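Local coordinates for protein prolyl-tRNA synthetase (Naegleria fowleri, PDB 6UYH) that probably charges tRNA with proline in an ATP-dependent reaction and here holds the inhibitor halofuginone together with the ATP analogue AMPPNP, at residues 27-32 and 287-292; 199-204 and 276-281. One frame throughout, in Å; residues are numbered along the deposited sequence. Where two conformers were deposited one is given.

Contact 1. Residues 27-32 and 287-292; sequences SQVITK and KGMVLP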
# COMPACT_ATOMS: atom_id res chain seq x y z
N SER A 27 17.56 14.11 -14.08
CA SER A 27 17.66 12.72 -14.50
C SER A 27 18.86 12.04 -13.86
O SER A 27 18.74 10.92 -13.35
CB SER A 27 17.75 12.66 -16.02
OG SER A 27 17.89 11.32 -16.45
N GLN A 28 20.01 12.71 -13.84
CA GLN A 28 21.20 12.10 -13.26
C GLN A 28 21.05 11.91 -11.76
O GLN A 28 21.45 10.87 -11.22
CB GLN A 28 22.44 12.94 -13.58
CG GLN A 28 22.82 12.89 -15.06
CD GLN A 28 24.25 13.35 -15.31
OE1 GLN A 28 25.12 13.19 -14.46
NE2 GLN A 28 24.48 13.94 -16.48
N VAL A 29 20.44 12.87 -11.06
CA VAL A 29 20.32 12.76 -9.61
C VAL A 29 19.35 11.64 -9.22
O VAL A 29 19.63 10.86 -8.30
CB VAL A 29 19.91 14.11 -8.99
CG1 VAL A 29 19.52 13.93 -7.52
CG2 VAL A 29 21.05 15.12 -9.11
N ILE A 30 18.20 11.53 -9.90
CA ILE A 30 17.23 10.52 -9.46
C ILE A 30 17.71 9.11 -9.80
O ILE A 30 17.36 8.16 -9.08
CB ILE A 30 15.83 10.79 -10.03
CG1 ILE A 30 15.80 10.60 -11.55
CG2 ILE A 30 15.30 12.18 -9.56
CD1 ILE A 30 14.48 11.04 -12.21
N THR A 31 18.50 8.94 -10.86
CA THR A 31 18.96 7.60 -11.23
C THR A 31 20.21 7.21 -10.45
O THR A 31 20.30 6.09 -9.93
CB THR A 31 19.23 7.49 -12.74
OG1 THR A 31 20.19 8.47 -13.15
CG2 THR A 31 17.93 7.64 -13.53
N LYS A 32 21.21 8.09 -10.40
CA LYS A 32 22.48 7.73 -9.79
C LYS A 32 22.39 7.63 -8.27
O LYS A 32 23.21 6.94 -7.65
CB LYS A 32 23.57 8.73 -10.20
CG LYS A 32 23.84 8.69 -11.69
CD LYS A 32 24.90 9.70 -12.12
CE LYS A 32 25.21 9.55 -13.60
NZ LYS A 32 26.27 10.48 -14.08
N LYS A 287 26.18 17.62 -5.92
CA LYS A 287 26.74 16.35 -5.47
C LYS A 287 25.70 15.24 -5.44
O LYS A 287 26.07 14.08 -5.22
CB LYS A 287 27.37 16.50 -4.08
CG LYS A 287 28.57 17.44 -4.03
CD LYS A 287 29.04 17.63 -2.59
CE LYS A 287 30.19 18.62 -2.50
NZ LYS A 287 31.41 18.12 -3.19
N GLY A 288 24.43 15.56 -5.67
CA GLY A 288 23.40 14.55 -5.74
C GLY A 288 22.23 14.80 -4.81
O GLY A 288 21.83 15.94 -4.59
N MET A 289 21.67 13.72 -4.27
CA MET A 289 20.51 13.80 -3.40
C MET A 289 20.86 14.48 -2.07
O MET A 289 21.98 14.35 -1.57
CB MET A 289 19.97 12.39 -3.14
CG MET A 289 18.67 12.33 -2.38
SD MET A 289 17.27 12.89 -3.35
CE MET A 289 17.25 11.68 -4.68
N VAL A 290 19.89 15.19 -1.50
CA VAL A 290 20.00 15.75 -0.15
C VAL A 290 18.71 15.40 0.58
O VAL A 290 17.66 16.01 0.32
CB VAL A 290 20.25 17.26 -0.13
CG1 VAL A 290 20.41 17.76 1.31
CG2 VAL A 290 21.50 17.63 -0.94
N LEU A 291 18.77 14.40 1.49
CA LEU A 291 17.52 13.87 2.06
C LEU A 291 17.17 14.58 3.36
O LEU A 291 18.00 14.62 4.28
CB LEU A 291 17.65 12.37 2.32
CG LEU A 291 17.75 11.50 1.07
CD1 LEU A 291 18.31 10.11 1.41
CD2 LEU A 291 16.39 11.41 0.40
N PRO A 292 15.96 15.12 3.50
CA PRO A 292 15.50 15.57 4.81
C PRO A 292 15.55 14.42 5.80
O PRO A 292 15.12 13.30 5.47
CB PRO A 292 14.04 16.01 4.54
CG PRO A 292 13.93 16.16 3.05
CD PRO A 292 14.90 15.15 2.49

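Contact 2. Residues 199-204 and 276-281; sequences LAVPVI and LGVMIM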
# COMPACT_ATOMS: atom_id res chain seq x y z
N LEU A 199 9.40 16.81 4.65
CA LEU A 199 10.19 17.05 3.44
C LEU A 199 11.00 18.35 3.48
O LEU A 199 11.77 18.60 2.54
CB LEU A 199 9.27 17.06 2.21
CG LEU A 199 8.37 15.82 2.09
CD1 LEU A 199 7.47 15.90 0.87
CD2 LEU A 199 9.19 14.52 2.07
N ALA A 200 10.83 19.16 4.53
CA ALA A 200 11.51 20.46 4.66
C ALA A 200 11.26 21.36 3.46
O ALA A 200 12.14 22.12 3.04
CB ALA A 200 13.01 20.27 4.92
N VAL A 201 10.06 21.30 2.90
CA VAL A 201 9.66 22.12 1.75
C VAL A 201 8.62 23.14 2.22
O VAL A 201 7.59 22.74 2.77
CB VAL A 201 9.09 21.28 0.60
CG1 VAL A 201 8.46 22.19 -0.45
CG2 VAL A 201 10.18 20.41 -0.03
N PRO A 202 8.83 24.43 2.01
CA PRO A 202 7.84 25.42 2.44
C PRO A 202 6.67 25.49 1.47
O PRO A 202 6.81 25.21 0.27
CB PRO A 202 8.64 26.74 2.44
CG PRO A 202 9.63 26.55 1.33
CD PRO A 202 10.02 25.07 1.40
N VAL A 203 5.50 25.87 1.99
CA VAL A 203 4.28 25.90 1.20
C VAL A 203 3.58 27.23 1.39
O VAL A 203 3.82 27.96 2.35
CB VAL A 203 3.29 24.75 1.53
CG1 VAL A 203 3.94 23.38 1.43
CG2 VAL A 203 2.67 24.96 2.89
N ILE A 204 2.68 27.52 0.45
CA ILE A 204 1.75 28.64 0.55
C ILE A 204 0.35 28.08 0.40
O ILE A 204 0.05 27.43 -0.62
CB ILE A 204 2.01 29.71 -0.52
CG1 ILE A 204 3.41 30.30 -0.36
CG2 ILE A 204 0.96 30.82 -0.39
CD1 ILE A 204 3.81 31.17 -1.53
N LEU A 276 7.67 13.63 -3.79
CA LEU A 276 9.07 13.23 -3.90
C LEU A 276 9.81 14.09 -4.91
O LEU A 276 10.98 14.44 -4.71
CB LEU A 276 9.18 11.75 -4.29
CG LEU A 276 9.16 10.72 -3.15
CD1 LEU A 276 7.86 10.79 -2.39
CD2 LEU A 276 9.36 9.33 -3.71
N GLY A 277 9.16 14.41 -6.03
CA GLY A 277 9.79 15.26 -7.03
C GLY A 277 10.07 16.66 -6.51
O GLY A 277 11.15 17.22 -6.74
N VAL A 278 9.11 17.23 -5.79
CA VAL A 278 9.31 18.55 -5.20
C VAL A 278 10.50 18.52 -4.25
O VAL A 278 11.39 19.38 -4.30
CB VAL A 278 8.03 19.02 -4.49
CG1 VAL A 278 8.29 20.36 -3.78
CG2 VAL A 278 6.90 19.19 -5.50
N MET A 279 10.53 17.51 -3.38
CA MET A 279 11.61 17.35 -2.41
C MET A 279 12.97 17.36 -3.10
O MET A 279 13.89 18.07 -2.68
CB MET A 279 11.41 16.03 -1.64
CG MET A 279 12.46 15.78 -0.56
SD MET A 279 12.36 14.06 0.03
CE MET A 279 13.04 13.15 -1.37
N ILE A 280 13.09 16.60 -4.19
CA ILE A 280 14.36 16.49 -4.89
C ILE A 280 14.71 17.79 -5.62
O ILE A 280 15.85 18.27 -5.55
CB ILE A 280 14.32 15.30 -5.86
CG1 ILE A 280 14.14 14.00 -5.06
CG2 ILE A 280 15.57 15.28 -6.74
CD1 ILE A 280 13.89 12.78 -5.94
N MET A 281 13.74 18.38 -6.34
CA MET A 281 14.03 19.61 -7.06
C MET A 281 14.39 20.75 -6.13
O MET A 281 15.19 21.62 -6.49
CB MET A 281 12.84 20.02 -7.94
CG MET A 281 12.64 19.12 -9.15
SD MET A 281 11.19 19.64 -10.12
CE MET A 281 11.29 18.47 -11.47

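Contact 1. Residues 27-32 and 287-292
Val29 lays its branched side chain against the backbone of Gly288 and Met289, an example of a helix side chain packing on a peptide plane. Its CB leaves helix 22-32 toward the loop and divides into two methyls. CG1, anti to the backbone N (chi1 169°), stands almost squarely over the flat face of the Gly288-Met289 peptide, with Gly288 C and Met289 N both 3.9 Å from CG1. CG2, turned back beside the helix nitrogen, ends 4.1 Å from Gly288 CA. The two methyls thus cover consecutive backbone atoms, from Gly288 CA to Met289 N.

Gly288 has backbone angles (phi 126°, psi -144°) at which a CB would press on the carbonyl O of Lys287. The Met289 side chain was modelled in two conformers, so its approach to Val29 is doubtful; the backbone contact carries the packing.

Within the helix, Thr31 N and Thr31 OG1 reach Ser27 O from opposite faces of its carbonyl plane, OG1 at 2.9 Å. Lys32 NZ hydrogen-bonds Gln28 OE1 at 3.0 Å from above the amide plane, and NZ also binds Gly13 O.

Ile30 packs on strand 36-38, while the loop hydrogen-bonds through the Met289 backbone to Leu352 of helix 343-353. Ile30 and, in one conformer, Met289 rest on Ile280 of helix 274-283, so this is buried packing joining the N-terminal helix to the loop running on to strand 300-304.

Contact 2. Residues 199-204 and 276-281
Leu199 and Met279 bury the most surface here, with Val201 next, and together they illustrate how the turn leaving one helix can seat itself on the flank of another. Leu199 follows helix 177-198 and points its CB at helix 274-283. Its CG lies beside the backbone N (chi1 -52°), and the CD2 branch alone carries the touch, 3.8 Å from Met279 SD. The two side chains cross at about a right angle, so a methyl meets the thioether sulfur rather than lying along the chain.

Met279 is extended as far as the sulfur, then bends (chi3 72°). The bend carries CE away from Leu199, leaving SD as the part met by the leucine; Val54 of helix 49-67 also packs on this methionine.

Ala200, with its positive phi of 55°, is where the chain departs from helical geometry, and Val201 follows with its CB directed at the helix again. Both of its methyls are used. CG1 meets Val278 CG1 at 3.8 Å, while CG2 comes to 4.1 Å from Met279 CA, set against the helix backbone itself. Thr225 of strand 219-227 touches both Val201 and Val278, joining the turn, the helix and the strand in the class II core.

The side chain of Val278 is about 7 Å from the bound AMPPNP, whose pocket includes Arg274 at the start of this helix. No hydrogen bond crosses between the segments, although Leu199 O accepts one from His283 NE2 just beyond. Cohesion therefore rests on dispersion and the exclusion of water, with the fit set by the shapes of methyls and sulfur instead of by directional bonds.

The centres of contact 1 and contact 2 lie 14 Å apart, yet the two are continuous packing. Along the chain the order is 27-32, 199-204, 276-281, 287-292, so both segments of contact 2 fall between those of contact 1. Helix 274-283 joins them: Ile280 CD1 meets Ile30 CG2 at 3.9 Å, and Met279 SD meets Pro292 CD at 3.7 Å. Pro292 also rests on the turn, its CG 3.3 Å from Leu199 O. Beside the nucleotide pocket, helix 274-283 thus packs against helix 22-32 and the 287-292 loop as well as the turn at 199-204, and that loop leads on to strand 300-304, the first strand of what is, by its family, the anticodon-binding domain.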